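Local coordinates for phenylalanine hydroxylase (Colwellia psychrerythraea, PDB 2V27), which probably hydroxylates L-phenylalanine to L-tyrosine at an iron centre, using tetrahydrobiopterin and molecular oxygen, at residues Glu30-Gln35 with Glu123-Cys128; Thr75-Tyr80 with Ser135-Thr140; Gly144-Asn149 with Val156-Leu161; Asp192-Asn197 with Pro222-Leu227. All blocks are in the same frame, centred on the assembly; numbering follows the deposited sequence.

Interaction 1 of 4, residues Glu30-Gln35 with Glu123-Cys128; sequences ELFTRQ and EIFGHC. With FE (Fe (III) ion), chain E.
Phe125 drives the edge of its ring against a face of Phe32 in a T-shaped (edge-to-face) pair, with centroids 5.2 Å apart and planes at 84°. Its CD1 lies 3.6 Å from Phe32 CE1, and its CE1 sits 3.8 Å above the plane of the Phe32 ring, offset toward the rim. The other flank of Phe125 meets the aliphatic base of Gln35, where Gln35 CG approaches Phe125 CE2 to 3.3 Å and Gln35 CB comes within 3.7 Å of Phe125 CZ. In Phe125, chi1 of -170° sets CG opposite the backbone N and carries the ring across to helix 22-38, where it enters between Phe32 and Gln35. Beyond the pair, Phe121 stacks on Phe125, and Trp28 meets the ring of Phe32.

Two residues after Phe125, His127 points roughly at right angles to it and binds the iron through NE2, with His122 and Glu167 as the other protein ligands. Water 1, an iron ligand, donates a hydrogen bond of 2.7 Å to Glu123 OE1, making Glu123 a second-shell partner of the metal. The same helix therefore carries iron-binding side chains in one direction and an aromatic contact in another. The contact with helix 22-38 is apolar, resting on ring-edge hydrogens directed at a pi face and on van der Waals packing against methylene groups.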
loop_
_atom_site.group_PDB
_atom_site.type_symbol
_atom_site.label_atom_id
_atom_site.label_comp_id
_atom_site.label_asym_id
_atom_site.label_seq_id
_atom_site.Cartn_x
_atom_site.Cartn_y
_atom_site.Cartn_z
ATOM N N GLU B 30 21.266 16.434 -2.812
ATOM C CA GLU B 30 20.937 15.200 -3.538
ATOM C C GLU B 30 19.450 15.139 -3.844
ATOM O O GLU B 30 19.052 14.862 -4.995
ATOM C CB GLU B 30 21.401 13.966 -2.764
ATOM C CG GLU B 30 22.908 13.768 -2.893
ATOM C CD GLU B 30 23.414 12.505 -2.231
ATOM O OE1 GLU B 30 22.649 11.496 -2.163
ATOM O OE2 GLU B 30 24.589 12.526 -1.783
ATOM N N LEU B 31 18.629 15.461 -2.840
ATOM C CA LEU B 31 17.158 15.558 -3.030
ATOM C C LEU B 31 16.743 16.586 -4.084
ATOM O O LEU B 31 15.900 16.308 -4.969
ATOM C CB LEU B 31 16.467 15.894 -1.731
ATOM C CG LEU B 31 16.557 14.861 -0.626
ATOM C CD1 LEU B 31 15.988 15.346 0.713
ATOM C CD2 LEU B 31 15.917 13.522 -1.038
ATOM N N PHE B 32 17.386 17.752 -4.072
ATOM C CA PHE B 32 17.068 18.850 -4.982
ATOM C C PHE B 32 17.487 18.464 -6.388
ATOM O O PHE B 32 16.692 18.556 -7.348
ATOM C CB PHE B 32 17.841 20.111 -4.532
ATOM C CG PHE B 32 17.290 21.389 -5.080
ATOM C CD1 PHE B 32 16.463 22.169 -4.285
ATOM C CD2 PHE B 32 17.576 21.832 -6.377
ATOM C CE1 PHE B 32 15.949 23.349 -4.723
ATOM C CE2 PHE B 32 17.032 23.031 -6.853
ATOM C CZ PHE B 32 16.213 23.801 -5.996
ATOM N N THR B 33 18.739 18.042 -6.544
ATOM C CA THR B 33 19.230 17.739 -7.898
ATOM C C THR B 33 18.411 16.634 -8.575
ATOM O O THR B 33 18.077 16.753 -9.759
ATOM C CB THR B 33 20.734 17.336 -7.926
ATOM O OG1 THR B 33 21.010 16.390 -6.885
ATOM C CG2 THR B 33 21.598 18.538 -7.780
ATOM N N ARG B 34 18.110 15.567 -7.826
ATOM C CA ARG B 34 17.307 14.459 -8.364
ATOM C C ARG B 34 15.888 14.926 -8.728
ATOM O O ARG B 34 15.350 14.511 -9.741
ATOM C CB ARG B 34 17.288 13.228 -7.466
ATOM C CG ARG B 34 16.335 13.285 -6.324
ATOM C CD ARG B 34 16.505 12.069 -5.421
ATOM N NE ARG B 34 15.422 12.034 -4.459
ATOM C CZ ARG B 34 15.216 11.086 -3.570
ATOM N NH1 ARG B 34 16.059 10.038 -3.471
ATOM N NH2 ARG B 34 14.155 11.195 -2.776
ATOM N N GLN B 35 15.300 15.802 -7.922
ATOM C CA GLN B 35 13.921 16.203 -8.176
ATOM C C GLN B 35 13.809 17.194 -9.300
ATOM O O GLN B 35 12.868 17.128 -10.081
ATOM C CB GLN B 35 13.257 16.755 -6.911
ATOM C CG GLN B 35 11.719 16.686 -6.999
ATOM C CD GLN B 35 11.149 15.248 -7.017
ATOM O OE1 GLN B 35 10.066 14.966 -7.640
ATOM N NE2 GLN B 35 11.841 14.346 -6.351
ATOM N N GLU B 123 8.416 20.257 2.454
ATOM C CA GLU B 123 7.648 21.503 2.597
ATOM C C GLU B 123 8.211 22.593 1.712
ATOM O O GLU B 123 7.414 23.266 1.042
ATOM C CB GLU B 123 7.642 22.003 4.074
ATOM C CG GLU B 123 7.226 20.955 5.124
ATOM C CD GLU B 123 5.770 20.550 5.066
ATOM O OE1 GLU B 123 5.049 20.872 4.069
ATOM O OE2 GLU B 123 5.331 19.892 6.053
ATOM N N ILE B 124 9.542 22.797 1.729
ATOM C CA ILE B 124 10.086 23.930 0.988
ATOM C C ILE B 124 10.113 23.650 -0.528
ATOM O O ILE B 124 9.723 24.510 -1.313
ATOM C CB ILE B 124 11.482 24.365 1.559
ATOM C CG1 ILE B 124 11.300 24.918 2.985
ATOM C CG2 ILE B 124 12.148 25.407 0.670
ATOM C CD1 ILE B 124 12.587 25.481 3.587
ATOM N N PHE B 125 10.562 22.452 -0.921
ATOM C CA PHE B 125 10.570 22.132 -2.325
ATOM C C PHE B 125 9.158 21.797 -2.852
ATOM O O PHE B 125 8.737 22.250 -3.956
ATOM C CB PHE B 125 11.553 20.992 -2.599
ATOM C CG PHE B 125 11.791 20.777 -4.052
ATOM C CD1 PHE B 125 12.923 21.317 -4.693
ATOM C CD2 PHE B 125 10.921 19.982 -4.747
ATOM C CE1 PHE B 125 13.124 21.108 -6.087
ATOM C CE2 PHE B 125 11.099 19.750 -6.078
ATOM C CZ PHE B 125 12.174 20.282 -6.771
ATOM N N GLY B 126 8.414 21.006 -2.086
ATOM C CA GLY B 126 7.099 20.576 -2.569
ATOM C C GLY B 126 5.992 21.637 -2.570
ATOM O O GLY B 126 5.156 21.652 -3.497
ATOM N N HIS B 127 5.903 22.435 -1.474
ATOM C CA HIS B 127 4.783 23.390 -1.300
ATOM C C HIS B 127 5.135 24.870 -1.485
ATOM O O HIS B 127 4.394 25.653 -2.083
ATOM C CB HIS B 127 4.103 23.204 0.062
ATOM C CG HIS B 127 3.415 21.872 0.227
ATOM N ND1 HIS B 127 2.477 21.372 -0.667
ATOM C CD2 HIS B 127 3.568 20.923 1.178
ATOM C CE1 HIS B 127 2.072 20.181 -0.250
ATOM N NE2 HIS B 127 2.723 19.878 0.852
ATOM N N CYS B 128 6.302 25.270 -0.987
ATOM C CA CYS B 128 6.575 26.704 -0.922
ATOM C C CYS B 128 6.599 27.396 -2.318
ATOM O O CYS B 128 6.162 28.546 -2.436
ATOM C CB CYS B 128 7.854 26.958 -0.121
ATOM S SG CYS B 128 7.541 26.800 1.636
HETATM FE FE FE E . 2.642 18.194 2.189
HETATM O O HOH W 1 2.892 19.335 3.928
HETATM O O HOH W 2 2.429 16.609 3.781
#

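Interaction 2 of 4, residues Thr75-Tyr80 with Ser135-Thr140; sequences TGWECY and SFANYT. With SO4 (sulfate ion), chain F.
Trp77 lays its indole obliquely along helix 134-147, the pyrrole end beside Ala137 and the benzene end beside Thr140. Trp77 CD1 is 3.7 Å from Ala137 CB, while Trp77 CH2 reaches Thr140 CG2 at 3.6 Å. With Thr140 CG2 anti to the backbone N and OG1 beside it (chi1 -53°), the methyl is presented obliquely to the indole while the hydroxyl bonds Phe136 O at 2.8 Å, from 35° above the carbonyl plane. Thr75 completes the apolar patch, its CB 3.7 Å from Ala137 CB, and its OG1 is hydrogen-bonded to Leu131 O. At the indole edge, Trp77 NE1 donates to water 4 at 2.9 Å, and this water donates to Asn138 OD1. Water 3 donates to both Thr75 O and Asn138 OD1, forming a polar margin beside the apolar contact. The junction joins the end of helix 64-75 and the lead into strand 78-82 to helix 134-147, with Leu131 of helix 120-131 touching Trp77 and Ile166 of helix 152-167 touching Thr140.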
loop_
_atom_site.group_PDB
_atom_site.type_symbol
_atom_site.label_atom_id
_atom_site.label_comp_id
_atom_site.label_asym_id
_atom_site.label_seq_id
_atom_site.Cartn_x
_atom_site.Cartn_y
_atom_site.Cartn_z
ATOM N N THR B 75 2.764 36.878 -1.650
ATOM C CA THR B 75 1.370 36.609 -1.236
ATOM C C THR B 75 1.074 36.879 0.247
ATOM O O THR B 75 -0.057 36.625 0.705
ATOM C CB THR B 75 1.043 35.101 -1.456
ATOM O OG1 THR B 75 1.999 34.365 -0.668
ATOM C CG2 THR B 75 1.161 34.770 -2.973
ATOM N N GLY B 76 2.059 37.381 1.006
ATOM C CA GLY B 76 1.822 37.662 2.409
ATOM C C GLY B 76 2.025 36.485 3.334
ATOM O O GLY B 76 1.793 36.574 4.560
ATOM N N TRP B 77 2.465 35.359 2.758
ATOM C CA TRP B 77 2.711 34.148 3.547
ATOM C C TRP B 77 4.076 34.146 4.213
ATOM O O TRP B 77 4.953 34.963 3.857
ATOM C CB TRP B 77 2.583 32.896 2.653
ATOM C CG TRP B 77 1.111 32.515 2.571
ATOM C CD1 TRP B 77 0.078 33.129 1.828
ATOM C CD2 TRP B 77 0.487 31.406 3.257
ATOM N NE1 TRP B 77 -1.132 32.481 2.068
ATOM C CE2 TRP B 77 -0.901 31.424 2.924
ATOM C CE3 TRP B 77 0.952 30.442 4.176
ATOM C CZ2 TRP B 77 -1.811 30.472 3.446
ATOM C CZ3 TRP B 77 0.044 29.488 4.703
ATOM C CH2 TRP B 77 -1.336 29.525 4.321
ATOM N N GLU B 78 4.289 33.246 5.182
ATOM C CA GLU B 78 5.623 32.990 5.753
ATOM C C GLU B 78 5.720 31.497 6.094
ATOM O O GLU B 78 4.652 30.804 6.223
ATOM C CB GLU B 78 5.846 33.777 7.051
ATOM C CG GLU B 78 4.802 33.468 8.152
ATOM C CD GLU B 78 4.833 34.487 9.278
ATOM O OE1 GLU B 78 5.417 34.139 10.315
ATOM O OE2 GLU B 78 4.235 35.577 9.107
ATOM N N CYS B 79 6.963 31.016 6.245
ATOM C CA CYS B 79 7.210 29.676 6.753
ATOM C C CYS B 79 7.240 29.794 8.258
ATOM O O CYS B 79 7.807 30.766 8.802
ATOM C CB CYS B 79 8.588 29.159 6.334
ATOM S SG CYS B 79 8.759 28.917 4.550
ATOM N N TYR B 80 6.698 28.812 8.937
ATOM C CA TYR B 80 6.568 28.886 10.383
ATOM C C TYR B 80 7.194 27.637 10.947
ATOM O O TYR B 80 6.685 26.531 10.726
ATOM C CB TYR B 80 5.082 28.978 10.724
ATOM C CG TYR B 80 4.727 29.094 12.189
ATOM C CD1 TYR B 80 4.426 30.355 12.726
ATOM C CD2 TYR B 80 4.648 27.980 12.999
ATOM C CE1 TYR B 80 4.056 30.482 14.058
ATOM C CE2 TYR B 80 4.306 28.107 14.342
ATOM C CZ TYR B 80 4.001 29.380 14.836
ATOM O OH TYR B 80 3.660 29.520 16.159
ATOM N N SER B 135 -3.421 32.384 -6.456
ATOM C CA SER B 135 -4.550 31.405 -6.389
ATOM C C SER B 135 -4.284 30.282 -5.377
ATOM O O SER B 135 -5.159 29.942 -4.535
ATOM C CB SER B 135 -4.830 30.792 -7.731
ATOM O OG SER B 135 -5.481 31.729 -8.567
ATOM N N PHE B 136 -3.080 29.719 -5.409
ATOM C CA PHE B 136 -2.775 28.575 -4.536
ATOM C C PHE B 136 -2.699 29.064 -3.069
ATOM O O PHE B 136 -3.235 28.438 -2.152
ATOM C CB PHE B 136 -1.468 27.938 -4.994
ATOM C CG PHE B 136 -1.034 26.711 -4.164
ATOM C CD1 PHE B 136 -1.331 25.418 -4.611
ATOM C CD2 PHE B 136 -0.355 26.857 -2.913
ATOM C CE1 PHE B 136 -0.886 24.280 -3.868
ATOM C CE2 PHE B 136 0.095 25.742 -2.202
ATOM C CZ PHE B 136 -0.198 24.450 -2.661
ATOM N N ALA B 137 -1.976 30.172 -2.834
ATOM C CA ALA B 137 -1.882 30.785 -1.488
ATOM C C ALA B 137 -3.262 31.145 -0.898
ATOM O O ALA B 137 -3.564 30.825 0.266
ATOM C CB ALA B 137 -0.949 32.036 -1.535
ATOM N N ASN B 138 -4.097 31.805 -1.696
ATOM C CA ASN B 138 -5.416 32.236 -1.185
ATOM C C ASN B 138 -6.265 31.013 -0.863
ATOM O O ASN B 138 -7.014 31.020 0.098
ATOM C CB ASN B 138 -6.155 33.183 -2.130
ATOM C CG ASN B 138 -5.463 34.519 -2.295
ATOM O OD1 ASN B 138 -4.659 34.950 -1.447
ATOM N ND2 ASN B 138 -5.750 35.160 -3.420
ATOM N N TYR B 139 -6.178 29.964 -1.669
ATOM C CA TYR B 139 -6.925 28.731 -1.412
ATOM C C TYR B 139 -6.446 28.099 -0.085
ATOM O O TYR B 139 -7.271 27.663 0.732
ATOM C CB TYR B 139 -6.772 27.782 -2.615
ATOM C CG TYR B 139 -7.238 26.369 -2.333
ATOM C CD1 TYR B 139 -8.603 26.065 -2.343
ATOM C CD2 TYR B 139 -6.316 25.353 -2.045
ATOM C CE1 TYR B 139 -9.058 24.799 -2.080
ATOM C CE2 TYR B 139 -6.746 24.059 -1.767
ATOM C CZ TYR B 139 -8.103 23.781 -1.763
ATOM O OH TYR B 139 -8.499 22.452 -1.564
ATOM N N THR B 140 -5.138 28.068 0.138
ATOM C CA THR B 140 -4.591 27.517 1.353
ATOM C C THR B 140 -5.054 28.301 2.584
ATOM O O THR B 140 -5.385 27.716 3.641
ATOM C CB THR B 140 -3.063 27.409 1.235
ATOM O OG1 THR B 140 -2.722 26.693 0.034
ATOM C CG2 THR B 140 -2.441 26.716 2.420
HETATM S S SO4 F . 2.230 33.025 16.543
HETATM O O1 SO4 F . 1.926 31.558 16.564
HETATM O O2 SO4 F . 3.270 33.219 17.577
HETATM O O3 SO4 F . 2.703 33.482 15.232
HETATM O O4 SO4 F . 0.955 33.740 16.889
HETATM O O HOH W 3 -2.301 36.556 -0.921
HETATM O O HOH W 4 -3.331 33.986 0.874
#

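Interaction 3 of 4, residues Gly144-Asn149 with Val156-Leu161; sequences GKMGLN and VFLARL
Leu158 reaches from helix 152-167 toward the last turn of helix 134-147, and its two methyls divide the contact between them. Its CB points at the opposing helix, and chi1 of -70° sets CG beside the backbone N, opposite the carbonyl carbon. From CG the branches part. CD1 goes to the backbone, lying 3.5 Å from Gly147 CA, 3.7 Å from Gly147 N and 3.7 Å from Met146 O. CD2 goes to the side chain of Met146, 4.0 Å from its SD and 4.1 Å from its CB. A CB modelled on Gly147 would fall 3.7 Å from Leu158 CD1, so the glycine leaves that methyl close to the main chain.

Met146 extends beyond CG and crosses Leu158 at a slant; its SD then continues to a looser contact with Leu161 CD2 at 4.5 Å. Shortening Leu158 to an alanine would probably open a gap beside Gly147 and leave the sulfur of Met146 without its nearest partner across the contact.

The two helices follow one another in the chain, so this packing closes a helical hairpin, the two segments running roughly antiparallel, fastened also by a hydrogen bond from Arg155 NE to Gly147 O. Tyr143 and Ala150 also touch Leu158, Tyr139 of helix 134-147 touches Leu161, and Ile244 of helix 241-254 packs on Met146.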
loop_
_atom_site.group_PDB
_atom_site.type_symbol
_atom_site.label_atom_id
_atom_site.label_comp_id
_atom_site.label_asym_id
_atom_site.label_seq_id
_atom_site.Cartn_x
_atom_site.Cartn_y
_atom_site.Cartn_z
ATOM N N GLY B 144 -7.498 26.915 5.629
ATOM C CA GLY B 144 -7.256 27.076 7.049
ATOM C C GLY B 144 -8.491 27.665 7.739
ATOM O O GLY B 144 -8.879 27.182 8.810
ATOM N N LYS B 145 -9.104 28.681 7.127
ATOM C CA LYS B 145 -10.321 29.258 7.724
ATOM C C LYS B 145 -11.472 28.238 7.825
ATOM O O LYS B 145 -12.244 28.295 8.773
ATOM C CB LYS B 145 -10.723 30.508 6.984
ATOM C CG LYS B 145 -9.736 31.633 7.245
ATOM C CD LYS B 145 -10.032 32.825 6.329
ATOM C CE LYS B 145 -9.109 34.027 6.615
ATOM N NZ LYS B 145 -9.213 35.149 5.584
ATOM N N MET B 146 -11.592 27.337 6.846
ATOM C CA MET B 146 -12.650 26.327 6.858
ATOM C C MET B 146 -12.591 25.445 8.103
ATOM O O MET B 146 -13.640 25.072 8.635
ATOM C CB MET B 146 -12.563 25.426 5.614
ATOM C CG MET B 146 -12.791 26.043 4.278
ATOM S SD MET B 146 -12.409 24.755 3.036
ATOM C CE MET B 146 -12.224 25.847 1.635
ATOM N N GLY B 147 -11.399 25.118 8.596
ATOM C CA GLY B 147 -11.268 24.196 9.727
ATOM C C GLY B 147 -11.388 24.803 11.118
ATOM O O GLY B 147 -11.518 24.062 12.092
ATOM N N LEU B 148 -11.331 26.145 11.215
ATOM C CA LEU B 148 -11.247 26.771 12.550
ATOM C C LEU B 148 -12.387 26.369 13.491
ATOM O O LEU B 148 -12.134 26.084 14.670
ATOM C CB LEU B 148 -11.168 28.290 12.432
ATOM C CG LEU B 148 -9.942 28.827 11.674
ATOM C CD1 LEU B 148 -10.076 30.356 11.503
ATOM C CD2 LEU B 148 -8.650 28.474 12.406
ATOM N N ASN B 149 -13.616 26.336 12.994
ATOM C CA ASN B 149 -14.710 25.849 13.850
ATOM C C ASN B 149 -15.292 24.522 13.448
ATOM O O ASN B 149 -16.424 24.219 13.808
ATOM C CB ASN B 149 -15.826 26.856 13.875
ATOM C CG ASN B 149 -15.483 28.029 14.714
ATOM O OD1 ASN B 149 -15.632 27.997 15.945
ATOM N ND2 ASN B 149 -14.982 29.086 14.072
ATOM N N VAL B 156 -12.144 15.683 9.153
ATOM C CA VAL B 156 -11.784 14.461 8.357
ATOM C C VAL B 156 -12.067 14.755 6.865
ATOM O O VAL B 156 -11.215 14.485 5.990
ATOM C CB VAL B 156 -12.527 13.140 8.828
ATOM C CG1 VAL B 156 -12.289 11.953 7.873
ATOM C CG2 VAL B 156 -12.120 12.751 10.269
ATOM N N PHE B 157 -13.216 15.365 6.582
ATOM C CA PHE B 157 -13.585 15.713 5.205
ATOM C C PHE B 157 -12.675 16.781 4.652
ATOM O O PHE B 157 -12.303 16.716 3.496
ATOM C CB PHE B 157 -15.059 16.162 5.153
ATOM C CG PHE B 157 -16.034 15.000 5.152
ATOM C CD1 PHE B 157 -16.480 14.477 3.931
ATOM C CD2 PHE B 157 -16.462 14.405 6.354
ATOM C CE1 PHE B 157 -17.369 13.354 3.892
ATOM C CE2 PHE B 157 -17.329 13.292 6.329
ATOM C CZ PHE B 157 -17.790 12.792 5.102
ATOM N N LEU B 158 -12.326 17.764 5.492
ATOM C CA LEU B 158 -11.421 18.814 5.062
ATOM C C LEU B 158 -10.040 18.208 4.731
ATOM O O LEU B 158 -9.488 18.503 3.686
ATOM C CB LEU B 158 -11.320 19.879 6.195
ATOM C CG LEU B 158 -12.602 20.692 6.386
ATOM C CD1 LEU B 158 -12.409 21.722 7.540
ATOM C CD2 LEU B 158 -12.930 21.366 5.067
ATOM N N ALA B 159 -9.494 17.379 5.613
ATOM C CA ALA B 159 -8.209 16.709 5.321
ATOM C C ALA B 159 -8.208 15.919 3.979
ATOM O O ALA B 159 -7.184 15.869 3.299
ATOM C CB ALA B 159 -7.788 15.788 6.501
ATOM N N ARG B 160 -9.359 15.360 3.621
ATOM C CA ARG B 160 -9.536 14.580 2.409
ATOM C C ARG B 160 -9.442 15.541 1.213
ATOM O O ARG B 160 -8.733 15.286 0.199
ATOM C CB ARG B 160 -10.887 13.813 2.449
ATOM C CG ARG B 160 -11.247 13.055 1.191
ATOM C CD ARG B 160 -12.576 12.294 1.414
ATOM N NE ARG B 160 -12.454 11.244 2.426
ATOM C CZ ARG B 160 -13.253 11.134 3.475
ATOM N NH1 ARG B 160 -14.284 11.986 3.638
ATOM N NH2 ARG B 160 -13.004 10.172 4.364
ATOM N N LEU B 161 -10.119 16.691 1.322
ATOM C CA LEU B 161 -10.020 17.744 0.325
ATOM C C LEU B 161 -8.549 18.199 0.135
ATOM O O LEU B 161 -8.052 18.309 -0.998
ATOM C CB LEU B 161 -10.900 18.956 0.684
ATOM C CG LEU B 161 -10.798 20.170 -0.265
ATOM C CD1 LEU B 161 -11.094 19.867 -1.782
ATOM C CD2 LEU B 161 -11.730 21.317 0.253
#

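Interaction 4 of 4, residues Asp192-Asn197 with Pro222-Leu227; sequences DYAMNN and PIYYML
Tyr224 pushes its phenol end against the ring edge of Tyr193, with OH 3.2 Å from Tyr193 CD2 and 3.3 Å from Tyr193 CE2. That oxygen lies near the plane of the Tyr193 ring, and Tyr193 CE2 is close to the plane of the Tyr224 ring, 3.8 Å from its CE1. The two rings meet edge against edge, without stacking. Tyr224 CE2 also lies 4.0 Å from Ala194 CB, which approaches the ring obliquely, so the phenol bears on two consecutive residues of helix 188-196. In Tyr224, chi1 of -70° sets CG opposite the carbonyl carbon and sends the ring toward this helix.

In the next shell, Tyr193 is fixed by its hydroxyl, which is hydrogen-bonded to Gln221 O just ahead of Pro222. Near the end of the helix, Asn196 ND2 donates to Asp192 OD2 at 2.8 Å, and Arg202 NH2 bonds the carbonyls of Ala194 and Asn197. A serine in place of Tyr224 would probably leave the Tyr193 edge and the Ala194 methyl without their partner from the strand.

Strand 223-227 lies inside the mixed sheet, between parallel neighbours 170-173 and 201-204; helix 188-196 packs on it through Tyr193 and Ala194 against Tyr224, which Leu170 and Val200 also touch.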
loop_
_atom_site.group_PDB
_atom_site.type_symbol
_atom_site.label_atom_id
_atom_site.label_comp_id
_atom_site.label_asym_id
_atom_site.label_seq_id
_atom_site.Cartn_x
_atom_site.Cartn_y
_atom_site.Cartn_z
ATOM N N ASP B 192 6.853 9.719 -10.762
ATOM C CA ASP B 192 6.843 8.744 -11.864
ATOM C C ASP B 192 5.468 8.060 -11.890
ATOM O O ASP B 192 4.866 7.923 -12.948
ATOM C CB ASP B 192 7.917 7.696 -11.619
ATOM C CG ASP B 192 8.003 6.640 -12.736
ATOM O OD1 ASP B 192 8.277 5.485 -12.394
ATOM O OD2 ASP B 192 7.896 6.961 -13.923
ATOM N N TYR B 193 4.948 7.682 -10.743
ATOM C CA TYR B 193 3.712 6.902 -10.686
ATOM C C TYR B 193 2.541 7.789 -11.144
ATOM O O TYR B 193 1.726 7.391 -11.980
ATOM C CB TYR B 193 3.519 6.409 -9.257
ATOM C CG TYR B 193 2.211 5.718 -8.984
ATOM C CD1 TYR B 193 2.036 4.312 -9.163
ATOM C CD2 TYR B 193 1.150 6.452 -8.440
ATOM C CE1 TYR B 193 0.797 3.700 -8.844
ATOM C CE2 TYR B 193 -0.073 5.867 -8.135
ATOM C CZ TYR B 193 -0.249 4.482 -8.336
ATOM O OH TYR B 193 -1.465 3.895 -7.995
ATOM N N ALA B 194 2.477 9.025 -10.635
ATOM C CA ALA B 194 1.398 9.958 -10.990
ATOM C C ALA B 194 1.396 10.270 -12.481
ATOM O O ALA B 194 0.315 10.387 -13.062
ATOM C CB ALA B 194 1.503 11.259 -10.152
ATOM N N MET B 195 2.585 10.363 -13.096
ATOM C CA MET B 195 2.612 10.711 -14.526
ATOM C C MET B 195 2.443 9.498 -15.406
ATOM O O MET B 195 1.908 9.645 -16.492
ATOM C CB MET B 195 3.937 11.392 -14.865
ATOM C CG MET B 195 4.074 12.772 -14.178
ATOM S SD MET B 195 2.832 13.996 -14.699
ATOM C CE MET B 195 1.505 13.761 -13.498
ATOM N N ASN B 196 2.971 8.365 -14.972
ATOM C CA ASN B 196 3.201 7.255 -15.913
ATOM C C ASN B 196 2.391 5.977 -15.676
ATOM O O ASN B 196 2.308 5.138 -16.582
ATOM C CB ASN B 196 4.684 6.895 -15.987
ATOM C CG ASN B 196 5.493 8.038 -16.552
ATOM O OD1 ASN B 196 5.102 8.613 -17.554
ATOM N ND2 ASN B 196 6.573 8.397 -15.885
ATOM N N ASN B 197 1.870 5.793 -14.453
ATOM C CA ASN B 197 1.271 4.490 -14.148
ATOM C C ASN B 197 -0.016 4.414 -14.935
ATOM O O ASN B 197 -0.852 5.314 -14.833
ATOM C CB ASN B 197 0.999 4.330 -12.650
ATOM C CG ASN B 197 0.413 2.934 -12.348
ATOM O OD1 ASN B 197 -0.766 2.690 -12.626
ATOM N ND2 ASN B 197 1.256 2.027 -11.951
ATOM N N PRO B 222 -4.827 5.006 -5.676
ATOM C CA PRO B 222 -5.613 4.475 -6.792
ATOM C C PRO B 222 -6.366 5.528 -7.586
ATOM O O PRO B 222 -6.739 5.274 -8.753
ATOM C CB PRO B 222 -6.585 3.481 -6.125
ATOM C CG PRO B 222 -6.633 3.875 -4.684
ATOM C CD PRO B 222 -5.391 4.672 -4.347
ATOM N N ILE B 223 -6.500 6.735 -7.024
ATOM C CA ILE B 223 -7.325 7.777 -7.636
ATOM C C ILE B 223 -6.637 9.142 -7.444
ATOM O O ILE B 223 -6.189 9.456 -6.342
ATOM C CB ILE B 223 -8.701 7.883 -6.938
ATOM C CG1 ILE B 223 -9.510 6.617 -7.134
ATOM C CG2 ILE B 223 -9.468 9.087 -7.486
ATOM C CD1 ILE B 223 -10.725 6.547 -6.198
ATOM N N TYR B 224 -6.604 9.922 -8.532
ATOM C CA TYR B 224 -6.175 11.344 -8.489
ATOM C C TYR B 224 -7.289 12.195 -9.039
ATOM O O TYR B 224 -8.089 11.725 -9.916
ATOM C CB TYR B 224 -4.936 11.562 -9.384
ATOM C CG TYR B 224 -3.683 10.913 -8.839
ATOM C CD1 TYR B 224 -3.502 9.539 -8.915
ATOM C CD2 TYR B 224 -2.707 11.665 -8.146
ATOM C CE1 TYR B 224 -2.363 8.909 -8.343
ATOM C CE2 TYR B 224 -1.541 11.067 -7.629
ATOM C CZ TYR B 224 -1.404 9.677 -7.736
ATOM O OH TYR B 224 -0.332 8.979 -7.231
ATOM N N TYR B 225 -7.346 13.444 -8.577
ATOM C CA TYR B 225 -8.263 14.446 -9.166
ATOM C C TYR B 225 -7.497 15.548 -9.886
ATOM O O TYR B 225 -6.474 16.031 -9.432
ATOM C CB TYR B 225 -9.209 15.033 -8.127
ATOM C CG TYR B 225 -10.187 13.989 -7.673
ATOM C CD1 TYR B 225 -9.945 13.247 -6.504
ATOM C CD2 TYR B 225 -11.366 13.742 -8.400
ATOM C CE1 TYR B 225 -10.871 12.258 -6.070
ATOM C CE2 TYR B 225 -12.294 12.780 -7.986
ATOM C CZ TYR B 225 -12.059 12.024 -6.821
ATOM O OH TYR B 225 -12.964 11.040 -6.404
ATOM N N MET B 226 -8.020 15.923 -11.051
ATOM C CA MET B 226 -7.360 16.884 -11.920
ATOM C C MET B 226 -8.131 18.190 -12.073
ATOM O O MET B 226 -9.300 18.177 -12.485
ATOM C CB MET B 226 -7.173 16.278 -13.296
ATOM C CG MET B 226 -6.464 14.900 -13.287
ATOM S SD MET B 226 -6.193 14.306 -14.998
ATOM C CE MET B 226 -7.859 13.872 -15.450
ATOM N N LEU B 227 -7.466 19.306 -11.779
ATOM C CA LEU B 227 -7.928 20.619 -12.245
ATOM C C LEU B 227 -7.437 20.816 -13.680
ATOM O O LEU B 227 -6.731 19.980 -14.211
ATOM C CB LEU B 227 -7.356 21.738 -11.345
ATOM C CG LEU B 227 -7.538 21.607 -9.818
ATOM C CD1 LEU B 227 -6.717 22.748 -9.132
ATOM C CD2 LEU B 227 -8.982 21.681 -9.392
#

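Overall arrangement
From the N terminus, helix 22-38 first meets helix 120-131 in interaction 1, closing a loop of 87 residues. Interaction 2 opens inside that loop, at Thr75-Tyr80, and closes beyond it on helix 134-147, so the two cross; they touch where Cys128 SG lies 3.8 Å from Cys79 SG. Interaction 3 follows on the same helix 134-147, with only six residues between its segments, four of them helical; interactions 2 and 3 touch where Tyr139 OH lies 3.5 Å from Leu161 CG. Interaction 4 comes last, its 24-residue loop tying helix 188-196 to the mixed sheet, its centre about 25 Å from that of interaction 2. No pair nests, and all but 1 and 2 are in series.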